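Local coordinates for protein pngf-ii (Elizabethkingia meningoseptica, PDB 4R4X) that probably hydrolyses the bond between N-linked glycans and asparagine side chains, releasing the sugar chains from glycoproteins as a bacterial peptide:N-glycosidase, at residues Ser108-Leu119 with Leu132-Asn141; Lys222-Asn230 with Leu364-Asn375. One frame throughout, in Å; residues are numbered along the deposited sequence. Where two conformers were deposited one is given.

Interaction 1: Ser108-Leu119 with Leu132-Asn141; sequences SNTIEVWYTNDL and LGLVLKTVRN
With chi1 at 62°, Tyr-115 carries CG between its own backbone N and carbonyl carbon, which sets one face of the ring against Leu-132. Leu-132 CB then sits 3.8 Å from the centroid of the Tyr-115 ring and only 4° off its normal, a CH-pi contact over the face. The Leu-132 branch CD1 continues to Tyr-115 CE1, at 3.8 Å, while the backbone O of Leu-132 accepts a fairly straight bond (161°) from Asn-117 ND2, 3.1 Å away, in the Asn-117 amide plane.

On the same face of the sheet Val-113 CG1 presses against Val-135 CG2 at 3.5 Å, a methyl pair squeezed slightly closer than van der Waals radii allow. Further along, Arg-140 bends so that Ile-111 CG1 lies over one face of its guanidinium, 4.1 Å from Arg-140 CZ. The opposite face of the sheet carries Trp-114 and Lys-137 side by side, with Lys-137 O near the plane of the indole at its edge. Beside them Glu-112 turns its OE2 to a salt bridge with Lys-101 of strand 97-106.

The pairing is antiparallel, but its register slips at one point: Trp-114 O accepts from Leu-136 N at 2.8 Å and, weakly, from Lys-137 N at 3.4 Å. Two residues facing one define a classic beta bulge, here within an antiparallel meander of the N-terminal domain.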
loop_
_atom_site.group_PDB
_atom_site.type_symbol
_atom_site.label_atom_id
_atom_site.label_comp_id
_atom_site.label_asym_id
_atom_site.label_seq_id
_atom_site.Cartn_x
_atom_site.Cartn_y
_atom_site.Cartn_z
ATOM N N SER A 108 27.128 6.014 -16.336
ATOM C CA SER A 108 27.864 7.281 -16.219
ATOM C C SER A 108 28.815 7.362 -15.013
ATOM O O SER A 108 29.595 8.312 -14.914
ATOM C CB SER A 108 26.898 8.475 -16.227
ATOM O OG SER A 108 26.067 8.437 -17.379
ATOM N N ASN A 109 28.761 6.384 -14.106
ATOM C CA ASN A 109 29.754 6.287 -13.043
ATOM C C ASN A 109 31.036 5.689 -13.612
ATOM O O ASN A 109 30.987 4.759 -14.407
ATOM C CB ASN A 109 29.253 5.434 -11.874
ATOM C CG ASN A 109 28.220 6.151 -11.022
ATOM O OD1 ASN A 109 28.317 7.353 -10.779
ATOM N ND2 ASN A 109 27.233 5.414 -10.555
ATOM N N THR A 110 32.168 6.267 -13.222
ATOM C CA THR A 110 33.487 5.760 -13.564
ATOM C C THR A 110 34.043 4.949 -12.407
ATOM O O THR A 110 34.068 5.416 -11.258
ATOM C CB THR A 110 34.451 6.916 -13.843
ATOM O OG1 THR A 110 33.940 7.681 -14.933
ATOM C CG2 THR A 110 35.846 6.396 -14.202
ATOM N N ILE A 111 34.474 3.730 -12.706
ATOM C CA ILE A 111 35.038 2.850 -11.685
ATOM C C ILE A 111 36.413 2.364 -12.110
ATOM O O ILE A 111 36.557 1.681 -13.132
ATOM C CB ILE A 111 34.150 1.620 -11.401
ATOM C CG1 ILE A 111 32.724 2.050 -11.026
ATOM C CG2 ILE A 111 34.769 0.784 -10.288
ATOM C CD1 ILE A 111 31.750 1.945 -12.180
ATOM N N GLU A 112 37.421 2.720 -11.316
ATOM C CA GLU A 112 38.777 2.241 -11.531
ATOM C C GLU A 112 38.979 0.955 -10.722
ATOM O O GLU A 112 38.633 0.891 -9.538
ATOM C CB GLU A 112 39.788 3.288 -11.093
ATOM C CG GLU A 112 39.599 4.665 -11.710
ATOM C CD GLU A 112 40.427 5.708 -10.976
ATOM O OE1 GLU A 112 39.896 6.378 -10.056
ATOM O OE2 GLU A 112 41.622 5.819 -11.296
ATOM N N VAL A 113 39.546 -0.050 -11.375
ATOM C CA VAL A 113 39.744 -1.370 -10.802
ATOM C C VAL A 113 41.244 -1.729 -10.853
ATOM O O VAL A 113 41.883 -1.672 -11.910
ATOM C CB VAL A 113 38.855 -2.383 -11.547
ATOM C CG1 VAL A 113 39.060 -3.786 -11.037
ATOM C CG2 VAL A 113 37.386 -1.973 -11.390
ATOM N N TRP A 114 41.809 -2.031 -9.686
ATOM C CA TRP A 114 43.186 -2.467 -9.586
ATOM C C TRP A 114 43.199 -3.942 -9.221
ATOM O O TRP A 114 42.607 -4.320 -8.217
ATOM C CB TRP A 114 43.880 -1.711 -8.488
ATOM C CG TRP A 114 44.111 -0.303 -8.739
ATOM C CD1 TRP A 114 43.271 0.722 -8.483
ATOM C CD2 TRP A 114 45.316 0.272 -9.247
ATOM N NE1 TRP A 114 43.873 1.924 -8.806
ATOM C CE2 TRP A 114 45.132 1.666 -9.279
ATOM C CE3 TRP A 114 46.530 -0.258 -9.670
ATOM C CZ2 TRP A 114 46.124 2.545 -9.717
ATOM C CZ3 TRP A 114 47.531 0.628 -10.129
ATOM C CH2 TRP A 114 47.306 2.011 -10.145
ATOM N N TYR A 115 43.878 -4.755 -10.022
ATOM C CA TYR A 115 43.808 -6.210 -9.870
ATOM C C TYR A 115 45.168 -6.856 -10.008
ATOM O O TYR A 115 46.036 -6.358 -10.741
ATOM C CB TYR A 115 42.851 -6.812 -10.896
ATOM C CG TYR A 115 43.278 -6.590 -12.352
ATOM C CD1 TYR A 115 42.936 -5.422 -13.029
ATOM C CD2 TYR A 115 44.066 -7.529 -13.032
ATOM C CE1 TYR A 115 43.331 -5.206 -14.342
ATOM C CE2 TYR A 115 44.466 -7.321 -14.345
ATOM C CZ TYR A 115 44.096 -6.165 -14.998
ATOM O OH TYR A 115 44.487 -5.947 -16.306
ATOM N N THR A 116 45.346 -7.978 -9.315
ATOM C CA THR A 116 46.544 -8.788 -9.447
ATOM C C THR A 116 46.267 -10.156 -10.046
ATOM O O THR A 116 45.197 -10.743 -9.839
ATOM C CB THR A 116 47.249 -9.023 -8.084
ATOM O OG1 THR A 116 48.477 -9.731 -8.293
ATOM C CG2 THR A 116 46.390 -9.826 -7.142
ATOM N N ASN A 117 47.262 -10.688 -10.759
ATOM C CA ASN A 117 47.213 -12.087 -11.157
ATOM C C ASN A 117 48.294 -12.924 -10.507
ATOM O O ASN A 117 48.500 -14.077 -10.882
ATOM C CB ASN A 117 47.225 -12.203 -12.668
ATOM C CG ASN A 117 45.847 -11.935 -13.256
ATOM O OD1 ASN A 117 44.908 -12.690 -13.019
ATOM N ND2 ASN A 117 45.715 -10.856 -13.963
ATOM N N ASP A 118 48.894 -12.376 -9.452
ATOM C CA ASP A 118 50.003 -13.023 -8.747
ATOM C C ASP A 118 49.616 -14.387 -8.153
ATOM O O ASP A 118 50.452 -15.289 -8.062
ATOM C CB ASP A 118 50.524 -12.119 -7.618
ATOM C CG ASP A 118 51.360 -10.904 -8.123
ATOM O OD1 ASP A 118 51.332 -10.570 -9.324
ATOM O OD2 ASP A 118 52.019 -10.261 -7.271
ATOM N N LEU A 119 48.367 -14.529 -7.724
ATOM C CA LEU A 119 47.936 -15.713 -6.992
ATOM C C LEU A 119 47.164 -16.725 -7.834
ATOM O O LEU A 119 46.684 -17.723 -7.292
ATOM C CB LEU A 119 47.068 -15.309 -5.788
ATOM C CG LEU A 119 47.706 -14.457 -4.705
ATOM C CD1 LEU A 119 46.669 -13.945 -3.720
ATOM C CD2 LEU A 119 48.797 -15.213 -3.963
ATOM N N LEU A 132 39.071 -10.211 -14.604
ATOM C CA LEU A 132 40.413 -9.649 -14.911
ATOM C C LEU A 132 41.530 -10.259 -14.079
ATOM O O LEU A 132 42.679 -10.348 -14.523
ATOM C CB LEU A 132 40.452 -8.142 -14.685
ATOM C CG LEU A 132 39.536 -7.264 -15.552
ATOM C CD1 LEU A 132 39.626 -5.820 -15.076
ATOM C CD2 LEU A 132 39.885 -7.377 -17.027
ATOM N N GLY A 133 41.190 -10.637 -12.850
ATOM C CA GLY A 133 42.153 -11.081 -11.875
ATOM C C GLY A 133 41.513 -10.973 -10.507
ATOM O O GLY A 133 40.285 -11.026 -10.386
ATOM N N LEU A 134 42.347 -10.864 -9.479
ATOM C CA LEU A 134 41.892 -10.599 -8.117
ATOM C C LEU A 134 41.918 -9.095 -7.878
ATOM O O LEU A 134 42.991 -8.486 -7.794
ATOM C CB LEU A 134 42.769 -11.339 -7.104
ATOM C CG LEU A 134 42.525 -10.968 -5.642
ATOM C CD1 LEU A 134 41.082 -11.256 -5.206
ATOM C CD2 LEU A 134 43.523 -11.723 -4.792
ATOM N N VAL A 135 40.734 -8.504 -7.773
ATOM C CA VAL A 135 40.590 -7.070 -7.600
ATOM C C VAL A 135 40.898 -6.713 -6.162
ATOM O O VAL A 135 40.217 -7.176 -5.249
ATOM C CB VAL A 135 39.173 -6.595 -7.982
ATOM C CG1 VAL A 135 38.991 -5.117 -7.690
ATOM C CG2 VAL A 135 38.895 -6.878 -9.456
ATOM N N LEU A 136 41.905 -5.878 -5.955
ATOM C CA LEU A 136 42.306 -5.469 -4.607
ATOM C C LEU A 136 41.905 -4.046 -4.228
ATOM O O LEU A 136 42.009 -3.670 -3.062
ATOM C CB LEU A 136 43.814 -5.667 -4.421
ATOM C CG LEU A 136 44.283 -7.116 -4.521
ATOM C CD1 LEU A 136 45.797 -7.124 -4.342
ATOM C CD2 LEU A 136 43.590 -7.999 -3.477
ATOM N N LYS A 137 41.444 -3.264 -5.193
ATOM C CA LYS A 137 40.980 -1.919 -4.939
ATOM C C LYS A 137 40.049 -1.458 -6.064
ATOM O O LYS A 137 40.349 -1.667 -7.252
ATOM C CB LYS A 137 42.168 -0.965 -4.868
ATOM C CG LYS A 137 41.807 0.493 -4.628
ATOM C CD LYS A 137 43.083 1.278 -4.339
ATOM C CE LYS A 137 42.862 2.769 -4.468
ATOM N NZ LYS A 137 44.171 3.478 -4.295
ATOM N N THR A 138 38.934 -0.830 -5.683
ATOM C CA THR A 138 38.054 -0.132 -6.628
ATOM C C THR A 138 37.881 1.313 -6.192
ATOM O O THR A 138 37.854 1.612 -4.996
ATOM C CB THR A 138 36.664 -0.774 -6.725
ATOM O OG1 THR A 138 36.005 -0.661 -5.456
ATOM C CG2 THR A 138 36.777 -2.235 -7.118
ATOM N N VAL A 139 37.783 2.204 -7.170
ATOM C CA VAL A 139 37.562 3.616 -6.919
ATOM C C VAL A 139 36.422 4.066 -7.805
ATOM O O VAL A 139 36.488 3.952 -9.040
ATOM C CB VAL A 139 38.799 4.481 -7.227
ATOM C CG1 VAL A 139 38.554 5.923 -6.775
ATOM C CG2 VAL A 139 40.028 3.904 -6.562
ATOM N N ARG A 140 35.367 4.556 -7.160
ATOM C CA ARG A 140 34.141 4.932 -7.839
ATOM C C ARG A 140 34.065 6.457 -7.830
ATOM O O ARG A 140 34.018 7.072 -6.760
ATOM C CB ARG A 140 32.933 4.312 -7.137
ATOM C CG ARG A 140 31.575 4.777 -7.660
ATOM C CD ARG A 140 30.415 4.061 -6.971
ATOM N NE ARG A 140 30.364 2.651 -7.368
ATOM C CZ ARG A 140 29.611 2.145 -8.353
ATOM N NH1 ARG A 140 28.791 2.918 -9.072
ATOM N NH2 ARG A 140 29.674 0.841 -8.624
ATOM N N ASN A 141 34.071 7.044 -9.030
ATOM C CA ASN A 141 34.011 8.495 -9.206
ATOM C C ASN A 141 35.056 9.236 -8.399
ATOM O O ASN A 141 34.770 10.269 -7.803
ATOM C CB ASN A 141 32.595 9.006 -8.882
ATOM C CG ASN A 141 31.539 8.393 -9.785
ATOM O OD1 ASN A 141 30.475 7.970 -9.331
ATOM N ND2 ASN A 141 31.840 8.328 -11.069
HETATM O O HOH W 1 36.922 6.607 -9.931
#

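Interaction 2: Lys222-Asn230 with Leu364-Asn375; sequences KIPEIKQGN and LSIHPDQQKIVN
Asn-230 meets the chain at the end of strand 358-367, where Pro-368 centres an inverse gamma turn, and its side chain fits along that turn. Its CB lies 3.3 Å from His-367 O, and CG remains close to the same carbonyl. At the branch the two amide atoms part: OD1 comes to 4.1 Å from Ile-366 CG2, whereas ND2 passes Pro-368 CA and donates to Asp-369 O at 3.1 Å. That last bond lies in both the amide and the carbonyl plane and uses a lone pair of the oxygen (C=O...N angle 142°), so it fixes how the amide is turned. Asp-369 in turn directs OD2 to OG1 of Thr-231, the first residue of strand 231-240.

The setting is consistent with the beta sandwich of the PNGase F family: 222-230 carries the chain from strand 216-222 of one sheet to strand 231-240 of the other. Its apolar half packs on strand 358-367. The Ile-223 and Leu-364 side chains cross at about a right angle, Ile-223 CD1 touching Leu-364 CD1 at 3.8 Å, and Pro-224 CG, at the far corner of its ring, meets the end methyl Ile-366 CD1 at 4.0 Å.

Just before Asn-230, Gly-229 adopts backbone angles that suit a glycine, and its O receives Gln-371 N, beyond the turn, on a lone pair at 2.9 Å. With chi1 66° Gln-371 CG packs against Gly-229 O, and the bend at chi2 (81°) carries the amide on to Val-374. Both ends of its amide are then held: OE1 accepts from Ile-373 N and Val-374 N, and NE2 donates to Val-374 O at 3.0 Å. Gln-228 NE2 adds a weak bond to the same Val-374 O. Gln-371 NE2 also donates to water 2, 2.9 Å away, which joins it to Gly-229 N and Asn-230 O.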
loop_
_atom_site.group_PDB
_atom_site.type_symbol
_atom_site.label_atom_id
_atom_site.label_comp_id
_atom_site.label_asym_id
_atom_site.label_seq_id
_atom_site.Cartn_x
_atom_site.Cartn_y
_atom_site.Cartn_z
ATOM N N LYS A 222 -7.098 -12.395 9.339
ATOM C CA LYS A 222 -6.356 -12.215 10.567
ATOM C C LYS A 222 -5.225 -11.194 10.370
ATOM O O LYS A 222 -4.404 -11.336 9.498
ATOM C CB LYS A 222 -5.816 -13.557 11.086
ATOM C CG LYS A 222 -5.020 -13.413 12.386
ATOM C CD LYS A 222 -5.758 -12.584 13.445
ATOM C CE LYS A 222 -5.097 -12.650 14.820
ATOM N NZ LYS A 222 -3.811 -11.898 14.850
ATOM N N ILE A 223 -5.234 -10.141 11.175
ATOM C CA ILE A 223 -4.227 -9.093 11.127
ATOM C C ILE A 223 -3.280 -9.281 12.293
ATOM O O ILE A 223 -3.732 -9.354 13.440
ATOM C CB ILE A 223 -4.869 -7.700 11.273
ATOM C CG1 ILE A 223 -6.009 -7.532 10.261
ATOM C CG2 ILE A 223 -3.817 -6.592 11.143
ATOM C CD1 ILE A 223 -5.554 -7.633 8.817
ATOM N N PRO A 224 -1.963 -9.350 12.014
ATOM C CA PRO A 224 -1.014 -9.505 13.115
ATOM C C PRO A 224 -0.990 -8.277 13.995
ATOM O O PRO A 224 -1.568 -7.228 13.631
ATOM C CB PRO A 224 0.326 -9.693 12.397
ATOM C CG PRO A 224 0.155 -8.967 11.122
ATOM C CD PRO A 224 -1.268 -9.266 10.714
ATOM N N GLU A 225 -0.329 -8.389 15.144
ATOM C CA GLU A 225 -0.079 -7.217 15.949
ATOM C C GLU A 225 0.760 -6.256 15.113
ATOM O O GLU A 225 1.735 -6.658 14.497
ATOM C CB GLU A 225 0.662 -7.550 17.240
ATOM C CG GLU A 225 0.947 -6.320 18.089
ATOM C CD GLU A 225 1.763 -6.628 19.344
ATOM O OE1 GLU A 225 2.162 -5.668 20.058
ATOM O OE2 GLU A 225 2.017 -7.820 19.604
ATOM N N ILE A 226 0.362 -4.993 15.073
ATOM C CA ILE A 226 1.169 -4.023 14.384
ATOM C C ILE A 226 1.519 -2.894 15.381
ATOM O O ILE A 226 0.654 -2.204 15.921
ATOM C CB ILE A 226 0.550 -3.603 13.013
ATOM C CG1 ILE A 226 0.031 -2.198 13.004
ATOM C CG2 ILE A 226 -0.577 -4.513 12.555
ATOM C CD1 ILE A 226 1.049 -1.233 12.499
ATOM N N LYS A 227 2.814 -2.754 15.630
ATOM C CA LYS A 227 3.327 -1.809 16.626
ATOM C C LYS A 227 3.175 -0.359 16.167
ATOM O O LYS A 227 3.222 -0.078 14.967
ATOM C CB LYS A 227 4.812 -2.085 16.876
ATOM C CG LYS A 227 5.139 -3.481 17.426
ATOM C CD LYS A 227 5.366 -3.445 18.930
ATOM C CE LYS A 227 5.885 -4.770 19.479
ATOM N NZ LYS A 227 4.788 -5.523 20.136
ATOM N N GLN A 228 3.005 0.555 17.124
ATOM C CA GLN A 228 3.073 1.975 16.838
ATOM C C GLN A 228 4.360 2.271 16.075
ATOM O O GLN A 228 5.442 1.869 16.479
ATOM C CB GLN A 228 2.998 2.807 18.143
ATOM C CG GLN A 228 3.416 4.285 18.027
ATOM C CD GLN A 228 2.517 5.145 17.134
ATOM O OE1 GLN A 228 1.314 4.927 17.053
ATOM N NE2 GLN A 228 3.126 6.130 16.438
ATOM N N GLY A 229 4.230 2.972 14.962
ATOM C CA GLY A 229 5.369 3.338 14.127
ATOM C C GLY A 229 5.265 2.706 12.739
ATOM O O GLY A 229 5.734 3.280 11.743
ATOM N N ASN A 230 4.659 1.532 12.670
ATOM C CA ASN A 230 4.510 0.852 11.378
ATOM C C ASN A 230 3.464 1.579 10.522
ATOM O O ASN A 230 2.519 2.191 11.047
ATOM C CB ASN A 230 4.021 -0.570 11.584
ATOM C CG ASN A 230 5.075 -1.537 12.102
ATOM O OD1 ASN A 230 4.745 -2.699 12.283
ATOM N ND2 ASN A 230 6.296 -1.100 12.349
ATOM N N LEU A 364 -3.919 -5.706 1.877
ATOM C CA LEU A 364 -3.321 -4.781 2.805
ATOM C C LEU A 364 -1.822 -5.001 2.863
ATOM O O LEU A 364 -1.337 -6.119 2.638
ATOM C CB LEU A 364 -3.893 -4.993 4.208
ATOM C CG LEU A 364 -5.400 -5.017 4.432
ATOM C CD1 LEU A 364 -5.722 -5.216 5.911
ATOM C CD2 LEU A 364 -6.035 -3.733 3.943
ATOM N N SER A 365 -1.068 -3.950 3.152
ATOM C CA SER A 365 0.354 -4.098 3.412
ATOM C C SER A 365 0.746 -3.330 4.674
ATOM O O SER A 365 0.243 -2.210 4.942
ATOM C CB SER A 365 1.197 -3.626 2.228
ATOM O OG SER A 365 1.017 -2.255 1.964
ATOM N N ILE A 366 1.632 -3.956 5.437
ATOM C CA ILE A 366 2.141 -3.431 6.696
ATOM C C ILE A 366 3.655 -3.307 6.595
ATOM O O ILE A 366 4.360 -4.283 6.280
ATOM C CB ILE A 366 1.776 -4.335 7.884
ATOM C CG1 ILE A 366 0.278 -4.620 7.902
ATOM C CG2 ILE A 366 2.233 -3.693 9.208
ATOM C CD1 ILE A 366 -0.074 -5.943 8.530
ATOM N N HIS A 367 4.145 -2.095 6.843
ATOM C CA HIS A 367 5.527 -1.745 6.602
ATOM C C HIS A 367 6.229 -1.400 7.926
ATOM O O HIS A 367 5.652 -0.671 8.747
ATOM C CB HIS A 367 5.607 -0.599 5.596
ATOM C CG HIS A 367 4.893 -0.908 4.321
ATOM N ND1 HIS A 367 5.519 -1.487 3.232
ATOM C CD2 HIS A 367 3.585 -0.815 3.998
ATOM C CE1 HIS A 367 4.634 -1.690 2.275
ATOM N NE2 HIS A 367 3.448 -1.313 2.723
ATOM N N PRO A 368 7.453 -1.937 8.132
ATOM C CA PRO A 368 8.211 -1.908 9.397
ATOM C C PRO A 368 8.861 -0.543 9.683
ATOM O O PRO A 368 10.052 -0.451 9.975
ATOM C CB PRO A 368 9.295 -2.986 9.172
ATOM C CG PRO A 368 9.540 -2.935 7.700
ATOM C CD PRO A 368 8.172 -2.736 7.105
ATOM N N ASP A 369 8.066 0.507 9.621
ATOM C CA ASP A 369 8.532 1.845 9.840
ATOM C C ASP A 369 8.549 2.164 11.345
ATOM O O ASP A 369 8.068 1.385 12.158
ATOM C CB ASP A 369 7.578 2.811 9.120
ATOM C CG ASP A 369 7.741 2.773 7.633
ATOM O OD1 ASP A 369 8.896 2.591 7.178
ATOM O OD2 ASP A 369 6.728 2.949 6.905
ATOM N N GLN A 370 9.069 3.334 11.681
ATOM C CA GLN A 370 9.028 3.858 13.053
ATOM C C GLN A 370 8.593 5.331 12.961
ATOM O O GLN A 370 9.227 6.215 13.522
ATOM C CB GLN A 370 10.401 3.700 13.740
ATOM C CG GLN A 370 10.970 2.268 13.720
ATOM C CD GLN A 370 12.479 2.170 13.989
ATOM O OE1 GLN A 370 13.272 3.022 13.576
ATOM N NE2 GLN A 370 12.881 1.100 14.665
ATOM N N GLN A 371 7.503 5.584 12.243
ATOM C CA GLN A 371 7.030 6.952 12.013
ATOM C C GLN A 371 6.463 7.576 13.292
ATOM O O GLN A 371 5.831 6.890 14.099
ATOM C CB GLN A 371 5.986 7.003 10.881
ATOM C CG GLN A 371 4.684 6.295 11.163
ATOM C CD GLN A 371 3.697 7.108 12.010
ATOM O OE1 GLN A 371 3.706 8.337 12.016
ATOM N NE2 GLN A 371 2.826 6.410 12.697
ATOM N N LYS A 372 6.659 8.884 13.423
ATOM C CA LYS A 372 6.330 9.639 14.644
ATOM C C LYS A 372 5.341 10.768 14.331
ATOM O O LYS A 372 5.228 11.722 15.080
ATOM C CB LYS A 372 7.616 10.237 15.209
ATOM C CG LYS A 372 8.673 9.208 15.588
ATOM C CD LYS A 372 8.155 8.287 16.681
ATOM C CE LYS A 372 9.264 7.770 17.595
ATOM N NZ LYS A 372 9.981 6.646 16.932
ATOM N N ILE A 373 4.619 10.636 13.223
ATOM C CA ILE A 373 3.732 11.684 12.708
ATOM C C ILE A 373 2.258 11.406 12.974
ATOM O O ILE A 373 1.498 12.339 13.265
ATOM C CB ILE A 373 3.970 11.879 11.192
ATOM C CG1 ILE A 373 5.317 12.579 10.973
ATOM C CG2 ILE A 373 2.876 12.707 10.549
ATOM C CD1 ILE A 373 6.009 12.159 9.696
ATOM N N VAL A 374 1.859 10.143 12.880
ATOM C CA VAL A 374 0.496 9.717 13.174
ATOM C C VAL A 374 0.507 8.950 14.489
ATOM O O VAL A 374 1.005 7.817 14.548
ATOM C CB VAL A 374 -0.042 8.825 12.027
ATOM C CG1 VAL A 374 -1.416 8.287 12.368
ATOM C CG2 VAL A 374 -0.045 9.626 10.732
ATOM N N ASN A 375 -0.000 9.584 15.550
ATOM C CA ASN A 375 0.232 9.114 16.913
ATOM C C ASN A 375 -1.028 8.768 17.717
ATOM O O ASN A 375 -0.949 8.581 18.931
ATOM C CB ASN A 375 1.043 10.163 17.673
ATOM C CG ASN A 375 2.383 10.403 17.039
ATOM O OD1 ASN A 375 3.174 9.482 16.919
ATOM N ND2 ASN A 375 2.644 11.628 16.617
HETATM O O HOH W 2 2.050 3.631 13.279
#

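Interaction 1 closes before interaction 2 opens along the chain, and their centres stand 43 Å apart, with nearest atoms about 26 Å apart; the two do not touch. They share no sheet. Strands 109-116 and 134-140 belong to the N-terminal domain, whereas 222-230 and 364-375 lie in the part related to PNGase F; the centre of interaction 1 is about 41 Å, and that of interaction 2 about 12 Å, from the centre of the chain. Helix 173-182 comes between them in sequence. Interaction 1 joins strands close in sequence, while interaction 2 brings together segments 134 residues apart. The two are thus separate contacts in different parts of a chain built of distinct domains.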